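Local coordinates for Ras GTPase-activating-like protein IQGAP2 (Homo sapiens, PDB 5CJP) that is a GAP-related scaffold protein that probably binds a Rho-family GTPase in its GTP-loaded state, at residues Leu21-Leu26 against Lys334-Ile339; Phe100-Arg105 against Tyr235-Pro240; Glu135-Trp140 against Tyr156-Glu161. One frame throughout, in Å; residues are numbered along the deposited sequence.

Contact 1 of 3, residues Leu21-Leu26 against Lys334-Ile339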
loop_
_atom_site.group_PDB
_atom_site.type_symbol
_atom_site.label_atom_id
_atom_site.label_comp_id
_atom_site.label_asym_id
_atom_site.label_seq_id
_atom_site.Cartn_x
_atom_site.Cartn_y
_atom_site.Cartn_z
ATOM N N LEU E 21 -9.838 -16.252 4.001
ATOM C CA LEU E 21 -9.973 -14.907 3.452
ATOM C C LEU E 21 -9.635 -14.829 1.967
ATOM O O LEU E 21 -10.318 -14.138 1.217
ATOM C CB LEU E 21 -9.077 -13.930 4.197
ATOM C CG LEU E 21 -9.733 -13.160 5.331
ATOM C CD1 LEU E 21 -8.683 -12.303 6.012
ATOM C CD2 LEU E 21 -10.854 -12.305 4.782
ATOM N N GLN E 22 -8.583 -15.534 1.553
ATOM C CA GLN E 22 -8.122 -15.533 0.162
ATOM C C GLN E 22 -8.672 -16.653 -0.714
ATOM O O GLN E 22 -8.774 -16.513 -1.936
ATOM C CB GLN E 22 -6.588 -15.648 0.121
ATOM C CG GLN E 22 -5.851 -14.513 0.830
ATOM C CD GLN E 22 -4.399 -14.845 1.118
ATOM O OE1 GLN E 22 -3.560 -14.919 0.203
ATOM N NE2 GLN E 22 -4.093 -15.057 2.392
ATOM N N THR E 23 -9.033 -17.760 -0.087
ATOM C CA THR E 23 -9.447 -18.933 -0.828
ATOM C C THR E 23 -10.913 -19.298 -0.755
ATOM O O THR E 23 -11.432 -19.958 -1.669
ATOM C CB THR E 23 -8.584 -20.136 -0.354
ATOM O OG1 THR E 23 -7.210 -19.843 -0.617
ATOM C CG2 THR E 23 -8.931 -21.394 -1.070
ATOM N N ASN E 24 -11.572 -18.869 0.316
ATOM C CA ASN E 24 -12.963 -19.220 0.514
ATOM C C ASN E 24 -13.689 -18.215 1.416
ATOM O O ASN E 24 -14.127 -18.543 2.519
ATOM C CB ASN E 24 -12.996 -20.628 1.096
ATOM C CG ASN E 24 -14.377 -21.228 1.109
ATOM O OD1 ASN E 24 -15.333 -20.624 0.621
ATOM N ND2 ASN E 24 -14.491 -22.429 1.671
ATOM N N PRO E 25 -13.808 -16.962 0.956
ATOM C CA PRO E 25 -14.492 -15.940 1.762
ATOM C C PRO E 25 -15.962 -16.262 2.027
ATOM O O PRO E 25 -16.505 -15.923 3.091
ATOM C CB PRO E 25 -14.280 -14.646 0.966
ATOM C CG PRO E 25 -13.944 -15.122 -0.451
ATOM C CD PRO E 25 -13.187 -16.389 -0.256
ATOM N N LEU E 26 -16.601 -16.942 1.078
ATOM C CA LEU E 26 -17.999 -17.322 1.263
ATOM C C LEU E 26 -18.174 -18.153 2.520
ATOM O O LEU E 26 -19.125 -17.951 3.292
ATOM C CB LEU E 26 -18.501 -18.120 0.071
ATOM C CG LEU E 26 -18.646 -17.331 -1.221
ATOM C CD1 LEU E 26 -19.065 -18.294 -2.312
ATOM C CD2 LEU E 26 -19.670 -16.216 -1.052
ATOM N N LYS E 334 -7.607 -24.788 -11.231
ATOM C CA LYS E 334 -6.151 -24.812 -11.133
ATOM C C LYS E 334 -5.715 -24.793 -9.668
ATOM O O LYS E 334 -6.523 -24.524 -8.782
ATOM C CB LYS E 334 -5.552 -23.619 -11.882
ATOM C CG LYS E 334 -5.603 -23.746 -13.395
ATOM C CD LYS E 334 -4.916 -25.021 -13.849
ATOM C CE LYS E 334 -4.887 -25.135 -15.365
ATOM N NZ LYS E 334 -4.067 -24.068 -16.013
ATOM N N PRO E 335 -4.428 -25.093 -9.393
ATOM C CA PRO E 335 -3.889 -25.106 -8.022
ATOM C C PRO E 335 -3.941 -23.719 -7.392
ATOM O O PRO E 335 -3.861 -22.702 -8.086
ATOM C CB PRO E 335 -2.443 -25.570 -8.209
ATOM C CG PRO E 335 -2.454 -26.282 -9.531
ATOM C CD PRO E 335 -3.380 -25.444 -10.366
ATOM N N VAL E 336 -4.055 -23.667 -6.077
ATOM C CA VAL E 336 -4.110 -22.371 -5.432
ATOM C C VAL E 336 -2.916 -22.082 -4.522
ATOM O O VAL E 336 -2.409 -22.958 -3.818
ATOM C CB VAL E 336 -5.455 -22.189 -4.659
ATOM C CG1 VAL E 336 -5.952 -23.527 -4.152
ATOM C CG2 VAL E 336 -5.274 -21.218 -3.491
ATOM N N ILE E 337 -2.483 -20.827 -4.574
ATOM C CA ILE E 337 -1.374 -20.303 -3.797
ATOM C C ILE E 337 -1.974 -19.224 -2.878
ATOM O O ILE E 337 -2.925 -18.545 -3.263
ATOM C CB ILE E 337 -0.340 -19.635 -4.729
ATOM C CG1 ILE E 337 0.551 -20.683 -5.377
ATOM C CG2 ILE E 337 0.487 -18.658 -3.977
ATOM C CD1 ILE E 337 -0.203 -21.576 -6.286
ATOM N N TYR E 338 -1.448 -19.066 -1.669
ATOM C CA TYR E 338 -1.963 -18.034 -0.785
ATOM C C TYR E 338 -0.946 -17.543 0.248
ATOM O O TYR E 338 0.111 -18.128 0.451
ATOM C CB TYR E 338 -3.240 -18.512 -0.092
ATOM C CG TYR E 338 -3.032 -19.601 0.941
ATOM C CD1 TYR E 338 -3.080 -19.314 2.313
ATOM C CD2 TYR E 338 -2.812 -20.932 0.551
ATOM C CE1 TYR E 338 -2.914 -20.326 3.259
ATOM C CE2 TYR E 338 -2.650 -21.941 1.488
ATOM C CZ TYR E 338 -2.702 -21.637 2.832
ATOM O OH TYR E 338 -2.545 -22.648 3.757
ATOM N N ILE E 339 -1.301 -16.466 0.919
ATOM C CA ILE E 339 -0.445 -15.835 1.898
ATOM C C ILE E 339 -0.833 -16.194 3.327
ATOM O O ILE E 339 -1.968 -15.958 3.745
ATOM C CB ILE E 339 -0.541 -14.318 1.699
ATOM C CG1 ILE E 339 0.113 -13.955 0.356
ATOM C CG2 ILE E 339 -0.010 -13.582 2.905
ATOM C CD1 ILE E 339 1.546 -14.345 0.259
#
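With CG turned anti to its carbonyl carbon (chi1 -60°) and the chain extended beyond it, Gln22 carries its amide from the last turn of helix 7-23 across to Ile339. There it docks on the backbone of strand 337-343. A glutamine amide thus pairs with the N-H and the C=O of a single strand residue, much as a neighbouring strand would, and so ties a helix end to a strand that forms an antiparallel sheet with its counterpart in the second subunit. Ile339 N donates to Gln22 OE1 over 2.8 Å in a fairly straight bond, from a direction tilted out of the carbonyl plane of the glutamine. In return Gln22 NE2 gives a hydrogen to Ile339 O at 2.7 Å, meeting a lone pair in the carbonyl plane, while the acceptor lies almost in the plane of the amide. NE2 also bonds to Phe18 O one turn back in the helix, so two carbonyls hold the amide against rotation. The same amide passes the root of Tyr338, with Gln22 OE1 3.6 Å from Tyr338 CB, and NE2 comes up at the edge of the ring. That ring leads off to meet Tyr19. Beside this pairing Thr23 and Val336 meet end on: Thr23 OG1 stops 3.7 Å from Val336 CG2, the methyl that stands anti to its own backbone N.

Contact 2 of 3, residues Phe100-Arg105 against Tyr235-Pro240; sequences FNRGAR and YRYMNP
Arg102, Tyr237 and Asn101 carry this contact between the end of helix 92-102 and helix 222-243. Extended from CG to NE, the Arg102 chain runs alongside the Tyr237 side chain, which points the other way, and takes its guanidinium to the far helix's backbone. NH2 of Arg102 donates to Tyr237 O over 3.1 Å, from well above the carbonyl plane, and Arg102 NE adds a weak bond of 3.4 Å to that same Tyr237 O. The ring and guanidinium planes differ by only 14°, but the ring lies beside the aliphatic part of the chain, with Tyr237 CE1 4.0 Å from Arg102 CG. The stretch gripped here lies within the counterpart of the FLR...PA signature of the helical RasGAP fold, and Pro240, whose CG is 3.7 Å from Arg102 NH2, marks a kink in its helix. A leucine in place of Arg102 would probably leave Tyr237 O without its two side-chain donors and the link between the two helices weaker. Nearby Tyr235 and Asn239 hydrogen-bond to the chain of another protein. Asn101 meets the outer end of the tyrosine: its carbonyl O lies near the ring plane, 3.6 Å from Tyr237 OH, while its ND2 turns back to Val97 O.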
loop_
_atom_site.group_PDB
_atom_site.type_symbol
_atom_site.label_atom_id
_atom_site.label_comp_id
_atom_site.label_asym_id
_atom_site.label_seq_id
_atom_site.Cartn_x
_atom_site.Cartn_y
_atom_site.Cartn_z
ATOM N N PHE E 100 -22.129 -4.419 3.115
ATOM C CA PHE E 100 -21.680 -4.760 1.781
ATOM C C PHE E 100 -22.354 -3.924 0.711
ATOM O O PHE E 100 -21.742 -3.590 -0.293
ATOM C CB PHE E 100 -21.917 -6.239 1.494
ATOM C CG PHE E 100 -21.484 -6.646 0.124
ATOM C CD1 PHE E 100 -20.132 -6.791 -0.174
ATOM C CD2 PHE E 100 -22.430 -6.805 -0.905
ATOM C CE1 PHE E 100 -19.722 -7.086 -1.471
ATOM C CE2 PHE E 100 -22.028 -7.097 -2.214
ATOM C CZ PHE E 100 -20.678 -7.239 -2.495
ATOM N N ASN E 101 -23.616 -3.577 0.920
ATOM C CA ASN E 101 -24.315 -2.778 -0.070
ATOM C C ASN E 101 -23.994 -1.286 -0.009
ATOM O O ASN E 101 -24.308 -0.536 -0.930
ATOM C CB ASN E 101 -25.826 -3.035 0.033
ATOM C CG ASN E 101 -26.249 -4.292 -0.731
ATOM O OD1 ASN E 101 -26.196 -4.324 -1.955
ATOM N ND2 ASN E 101 -26.643 -5.324 -0.014
ATOM N N ARG E 102 -23.342 -0.859 1.063
ATOM C CA ARG E 102 -22.975 0.547 1.201
ATOM C C ARG E 102 -21.765 0.901 0.355
ATOM O O ARG E 102 -21.771 1.901 -0.368
ATOM C CB ARG E 102 -22.659 0.898 2.659
ATOM C CG ARG E 102 -23.847 1.370 3.441
ATOM C CD ARG E 102 -23.511 1.662 4.897
ATOM N NE ARG E 102 -24.735 2.000 5.614
ATOM C CZ ARG E 102 -25.042 1.525 6.815
ATOM N NH1 ARG E 102 -24.207 0.699 7.447
ATOM N NH2 ARG E 102 -26.208 1.833 7.362
ATOM N N GLY E 103 -20.726 0.080 0.446
ATOM C CA GLY E 103 -19.520 0.374 -0.297
ATOM C C GLY E 103 -19.017 -0.701 -1.222
ATOM O O GLY E 103 -17.810 -0.936 -1.286
ATOM N N ALA E 104 -19.935 -1.341 -1.940
ATOM C CA ALA E 104 -19.589 -2.392 -2.889
ATOM C C ALA E 104 -18.835 -1.795 -4.081
ATOM O O ALA E 104 -17.810 -1.145 -3.913
ATOM C CB ALA E 104 -20.856 -3.116 -3.360
ATOM N N ARG E 105 -19.364 -2.002 -5.283
ATOM C CA ARG E 105 -18.744 -1.509 -6.513
ATOM C C ARG E 105 -19.468 -0.391 -7.250
ATOM O O ARG E 105 -18.918 0.216 -8.174
ATOM C CB ARG E 105 -18.566 -2.664 -7.466
ATOM C CG ARG E 105 -17.386 -3.484 -7.150
ATOM C CD ARG E 105 -16.180 -2.644 -7.454
ATOM N NE ARG E 105 -15.219 -3.412 -8.220
ATOM C CZ ARG E 105 -14.390 -4.287 -7.673
ATOM N NH1 ARG E 105 -14.418 -4.475 -6.357
ATOM N NH2 ARG E 105 -13.554 -4.981 -8.433
ATOM N N TYR E 235 -34.290 2.331 8.150
ATOM C CA TYR E 235 -33.615 2.515 9.433
ATOM C C TYR E 235 -32.200 1.967 9.462
ATOM O O TYR E 235 -31.314 2.535 10.076
ATOM C CB TYR E 235 -34.420 1.863 10.562
ATOM C CG TYR E 235 -33.885 2.177 11.941
ATOM C CD1 TYR E 235 -34.094 3.425 12.518
ATOM C CD2 TYR E 235 -33.139 1.240 12.651
ATOM C CE1 TYR E 235 -33.582 3.737 13.758
ATOM C CE2 TYR E 235 -32.615 1.535 13.900
ATOM C CZ TYR E 235 -32.839 2.787 14.453
ATOM O OH TYR E 235 -32.319 3.097 15.696
ATOM N N ARG E 236 -31.992 0.849 8.786
ATOM C CA ARG E 236 -30.697 0.213 8.768
ATOM C C ARG E 236 -29.770 0.674 7.637
ATOM O O ARG E 236 -28.603 1.001 7.882
ATOM C CB ARG E 236 -30.905 -1.306 8.725
ATOM C CG ARG E 236 -30.529 -2.024 10.023
ATOM C CD ARG E 236 -29.000 -1.978 10.153
ATOM N NE ARG E 236 -28.389 -2.960 11.056
ATOM C CZ ARG E 236 -28.864 -4.175 11.303
ATOM N NH1 ARG E 236 -29.990 -4.600 10.745
ATOM N NH2 ARG E 236 -28.171 -4.991 12.081
ATOM N N TYR E 237 -30.286 0.741 6.411
ATOM C CA TYR E 237 -29.465 1.117 5.267
ATOM C C TYR E 237 -29.130 2.588 5.050
ATOM O O TYR E 237 -27.962 2.959 5.028
ATOM C CB TYR E 237 -30.087 0.549 3.988
ATOM C CG TYR E 237 -29.318 0.863 2.721
ATOM C CD1 TYR E 237 -27.951 0.552 2.608
ATOM C CD2 TYR E 237 -29.963 1.439 1.616
ATOM C CE1 TYR E 237 -27.252 0.804 1.431
ATOM C CE2 TYR E 237 -29.270 1.696 0.425
ATOM C CZ TYR E 237 -27.916 1.376 0.338
ATOM O OH TYR E 237 -27.220 1.631 -0.837
ATOM N N MET E 238 -30.138 3.435 4.887
ATOM C CA MET E 238 -29.854 4.842 4.617
ATOM C C MET E 238 -30.018 5.872 5.725
ATOM O O MET E 238 -29.356 6.901 5.693
ATOM C CB MET E 238 -30.651 5.294 3.407
ATOM C CG MET E 238 -32.140 5.278 3.591
ATOM S SD MET E 238 -32.847 5.614 1.985
ATOM C CE MET E 238 -33.664 3.998 1.615
ATOM N N ASN E 239 -30.883 5.615 6.702
ATOM C CA ASN E 239 -31.077 6.583 7.772
ATOM C C ASN E 239 -29.742 6.933 8.453
ATOM O O ASN E 239 -29.510 8.079 8.860
ATOM C CB ASN E 239 -32.099 6.052 8.782
ATOM C CG ASN E 239 -32.753 7.162 9.579
ATOM O OD1 ASN E 239 -33.106 8.209 9.034
ATOM N ND2 ASN E 239 -32.934 6.934 10.870
ATOM N N PRO E 240 -28.851 5.942 8.612
ATOM C CA PRO E 240 -27.577 6.281 9.248
ATOM C C PRO E 240 -26.747 7.239 8.392
ATOM O O PRO E 240 -25.995 8.058 8.915
ATOM C CB PRO E 240 -26.913 4.918 9.413
ATOM C CG PRO E 240 -28.087 4.029 9.712
ATOM C CD PRO E 240 -29.108 4.489 8.692
#

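Contact 3 of 3, residues Glu135-Trp140 against Tyr156-Glu161; sequences EVYKAW and YDVTTE
A loop leading into the short helix 160-163, with Thr159 at its N-cap position, is laid here across the end of helix 133-139, where Tyr137 and Lys138 receive it. Val158 makes a CH-pi contact: its CG1 sits over one face of the Tyr137 ring, 3.7 Å from the centroid and shifted toward the rim at CD2. This methyl lies between the valine's backbone N and carbonyl carbon (chi1 82°), and the valine stands roughly perpendicular to the tyrosine side chain. The backbone N of Asp157 comes near the same ring from another direction, at its edge. Lys138 works one residue further on. Its CG stands anti to the backbone N, and a bend at chi3 (-80°) swings the ammonium over the loop, where Lys138 CE lies 3.5 Å from Asp157 CA. From there Lys138 NZ forms a salt bridge with Asp157 OD2 at 3.3 Å, long enough that its hydrogen bond is weak. The other carboxylate oxygen, OD1, bonds to a polar side chain of the chain of another protein, so the Asp157 carboxylate is shared between Lys138 and that chain. Along its aliphatic part Lys138 crosses the edge of Tyr156, with Lys138 CE 3.9 Å from Tyr156 CD1. Tyr137 continues inward, meeting the ring of Tyr166 and packing on Val169 of helix 167-193, while Ala163 of helix 160-163 touches both Tyr137 and Val158.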
loop_
_atom_site.group_PDB
_atom_site.type_symbol
_atom_site.label_atom_id
_atom_site.label_comp_id
_atom_site.label_asym_id
_atom_site.label_seq_id
_atom_site.Cartn_x
_atom_site.Cartn_y
_atom_site.Cartn_z
ATOM N N GLU E 135 -35.241 22.860 25.765
ATOM C CA GLU E 135 -33.952 23.212 25.187
ATOM C C GLU E 135 -34.064 24.544 24.468
ATOM O O GLU E 135 -33.132 25.345 24.479
ATOM C CB GLU E 135 -33.476 22.134 24.212
ATOM C CG GLU E 135 -32.599 21.074 24.859
ATOM C CD GLU E 135 -31.983 20.111 23.857
ATOM O OE1 GLU E 135 -32.721 19.266 23.306
ATOM O OE2 GLU E 135 -30.757 20.202 23.620
ATOM N N VAL E 136 -35.208 24.783 23.841
ATOM C CA VAL E 136 -35.414 26.041 23.140
ATOM C C VAL E 136 -35.585 27.122 24.192
ATOM O O VAL E 136 -34.943 28.167 24.131
ATOM C CB VAL E 136 -36.683 26.014 22.248
ATOM C CG1 VAL E 136 -36.761 27.300 21.420
ATOM C CG2 VAL E 136 -36.661 24.789 21.349
ATOM N N TYR E 137 -36.454 26.854 25.160
ATOM C CA TYR E 137 -36.721 27.801 26.230
ATOM C C TYR E 137 -35.418 28.253 26.846
ATOM O O TYR E 137 -35.131 29.446 26.930
ATOM C CB TYR E 137 -37.583 27.163 27.320
ATOM C CG TYR E 137 -37.628 27.998 28.580
ATOM C CD1 TYR E 137 -38.452 29.117 28.671
ATOM C CD2 TYR E 137 -36.794 27.704 29.657
ATOM C CE1 TYR E 137 -38.443 29.927 29.802
ATOM C CE2 TYR E 137 -36.775 28.506 30.791
ATOM C CZ TYR E 137 -37.599 29.618 30.858
ATOM O OH TYR E 137 -37.570 30.419 31.979
ATOM N N LYS E 138 -34.629 27.283 27.281
ATOM C CA LYS E 138 -33.361 27.585 27.900
ATOM C C LYS E 138 -32.420 28.276 26.917
ATOM O O LYS E 138 -31.477 28.958 27.316
ATOM C CB LYS E 138 -32.730 26.303 28.449
ATOM C CG LYS E 138 -31.453 26.561 29.212
ATOM C CD LYS E 138 -30.992 25.373 30.007
ATOM C CE LYS E 138 -31.738 25.240 31.307
ATOM N NZ LYS E 138 -31.017 24.264 32.153
ATOM N N ALA E 139 -32.677 28.111 25.626
ATOM C CA ALA E 139 -31.836 28.746 24.619
ATOM C C ALA E 139 -32.283 30.191 24.373
ATOM O O ALA E 139 -31.477 31.037 23.992
ATOM C CB ALA E 139 -31.889 27.954 23.325
ATOM N N TRP E 140 -33.568 30.456 24.600
ATOM C CA TRP E 140 -34.162 31.783 24.411
ATOM C C TRP E 140 -33.475 32.793 25.325
ATOM O O TRP E 140 -32.254 32.767 25.480
ATOM C CB TRP E 140 -35.665 31.690 24.713
ATOM C CG TRP E 140 -36.477 32.963 24.641
ATOM C CD1 TRP E 140 -37.356 33.407 25.581
ATOM C CD2 TRP E 140 -36.543 33.910 23.563
ATOM N NE1 TRP E 140 -37.966 34.560 25.165
ATOM C CE2 TRP E 140 -37.489 34.894 23.929
ATOM C CE3 TRP E 140 -35.904 34.024 22.330
ATOM C CZ2 TRP E 140 -37.810 35.976 23.105
ATOM C CZ3 TRP E 140 -36.230 35.106 21.507
ATOM C CH2 TRP E 140 -37.175 36.064 21.904
ATOM N N TYR E 156 -34.190 29.718 35.092
ATOM C CA TYR E 156 -33.156 29.034 34.318
ATOM C C TYR E 156 -33.320 27.528 34.500
ATOM O O TYR E 156 -32.779 26.964 35.450
ATOM C CB TYR E 156 -31.779 29.455 34.825
ATOM C CG TYR E 156 -30.738 29.627 33.748
ATOM C CD1 TYR E 156 -30.417 28.583 32.884
ATOM C CD2 TYR E 156 -30.061 30.838 33.605
ATOM C CE1 TYR E 156 -29.446 28.745 31.900
ATOM C CE2 TYR E 156 -29.091 31.010 32.628
ATOM C CZ TYR E 156 -28.787 29.961 31.780
ATOM O OH TYR E 156 -27.827 30.133 30.810
ATOM N N ASP E 157 -34.065 26.898 33.593
ATOM C CA ASP E 157 -34.341 25.457 33.626
ATOM C C ASP E 157 -35.800 25.176 34.037
ATOM O O ASP E 157 -36.116 25.060 35.222
ATOM C CB ASP E 157 -33.372 24.754 34.583
ATOM C CG ASP E 157 -33.637 23.281 34.707
ATOM O OD1 ASP E 157 -34.749 22.914 35.139
ATOM O OD2 ASP E 157 -32.730 22.490 34.377
ATOM N N VAL E 158 -36.678 25.060 33.045
ATOM C CA VAL E 158 -38.093 24.809 33.293
ATOM C C VAL E 158 -38.538 23.482 32.662
ATOM O O VAL E 158 -37.702 22.699 32.201
ATOM C CB VAL E 158 -38.954 25.970 32.722
ATOM C CG1 VAL E 158 -39.194 25.776 31.222
ATOM C CG2 VAL E 158 -40.260 26.076 33.487
ATOM N N THR E 159 -39.850 23.227 32.653
ATOM C CA THR E 159 -40.390 21.994 32.074
ATOM C C THR E 159 -40.988 22.264 30.698
ATOM O O THR E 159 -41.158 23.417 30.300
ATOM C CB THR E 159 -41.502 21.349 32.958
ATOM O OG1 THR E 159 -42.737 22.045 32.779
ATOM C CG2 THR E 159 -41.117 21.393 34.428
ATOM N N THR E 160 -41.302 21.190 29.979
ATOM C CA THR E 160 -41.880 21.301 28.644
ATOM C C THR E 160 -43.139 22.151 28.660
ATOM O O THR E 160 -43.169 23.239 28.088
ATOM C CB THR E 160 -42.247 19.916 28.066
ATOM O OG1 THR E 160 -41.055 19.151 27.845
ATOM C CG2 THR E 160 -42.998 20.074 26.751
ATOM N N GLU E 161 -44.177 21.646 29.318
ATOM C CA GLU E 161 -45.452 22.344 29.402
ATOM C C GLU E 161 -45.314 23.844 29.645
ATOM O O GLU E 161 -45.912 24.659 28.934
ATOM C CB GLU E 161 -46.319 21.718 30.499
ATOM C CG GLU E 161 -45.598 21.503 31.824
ATOM C CD GLU E 161 -46.524 21.017 32.929
ATOM O OE1 GLU E 161 -46.028 20.729 34.040
ATOM O OE2 GLU E 161 -47.748 20.925 32.695
#

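Overall arrangement
The three contacts nest along the chain: contact 3 lies within the loop closed by contact 2, itself within that closed by contact 1. Contact 2, joining helices 92-102 and 222-243, is buried near the centre of the elongated molecule, about 27 Å from contact 1 and about 37 Å from contact 3, centre to centre. Contact 1 (helix 7-23 and strand 337-343, whose sheet continues into the second subunit) and contact 3 (helix 133-139 and the loop into helix 160-163) lie on opposite sides, centres about 61 Å apart. Contacts 2 and 3 both belong to the GTPase-activator-related region. One GTP lies about 10 Å from the Gln22 side chain, another about 10 Å from that of Arg236, consistent with GTPase binding at separate places.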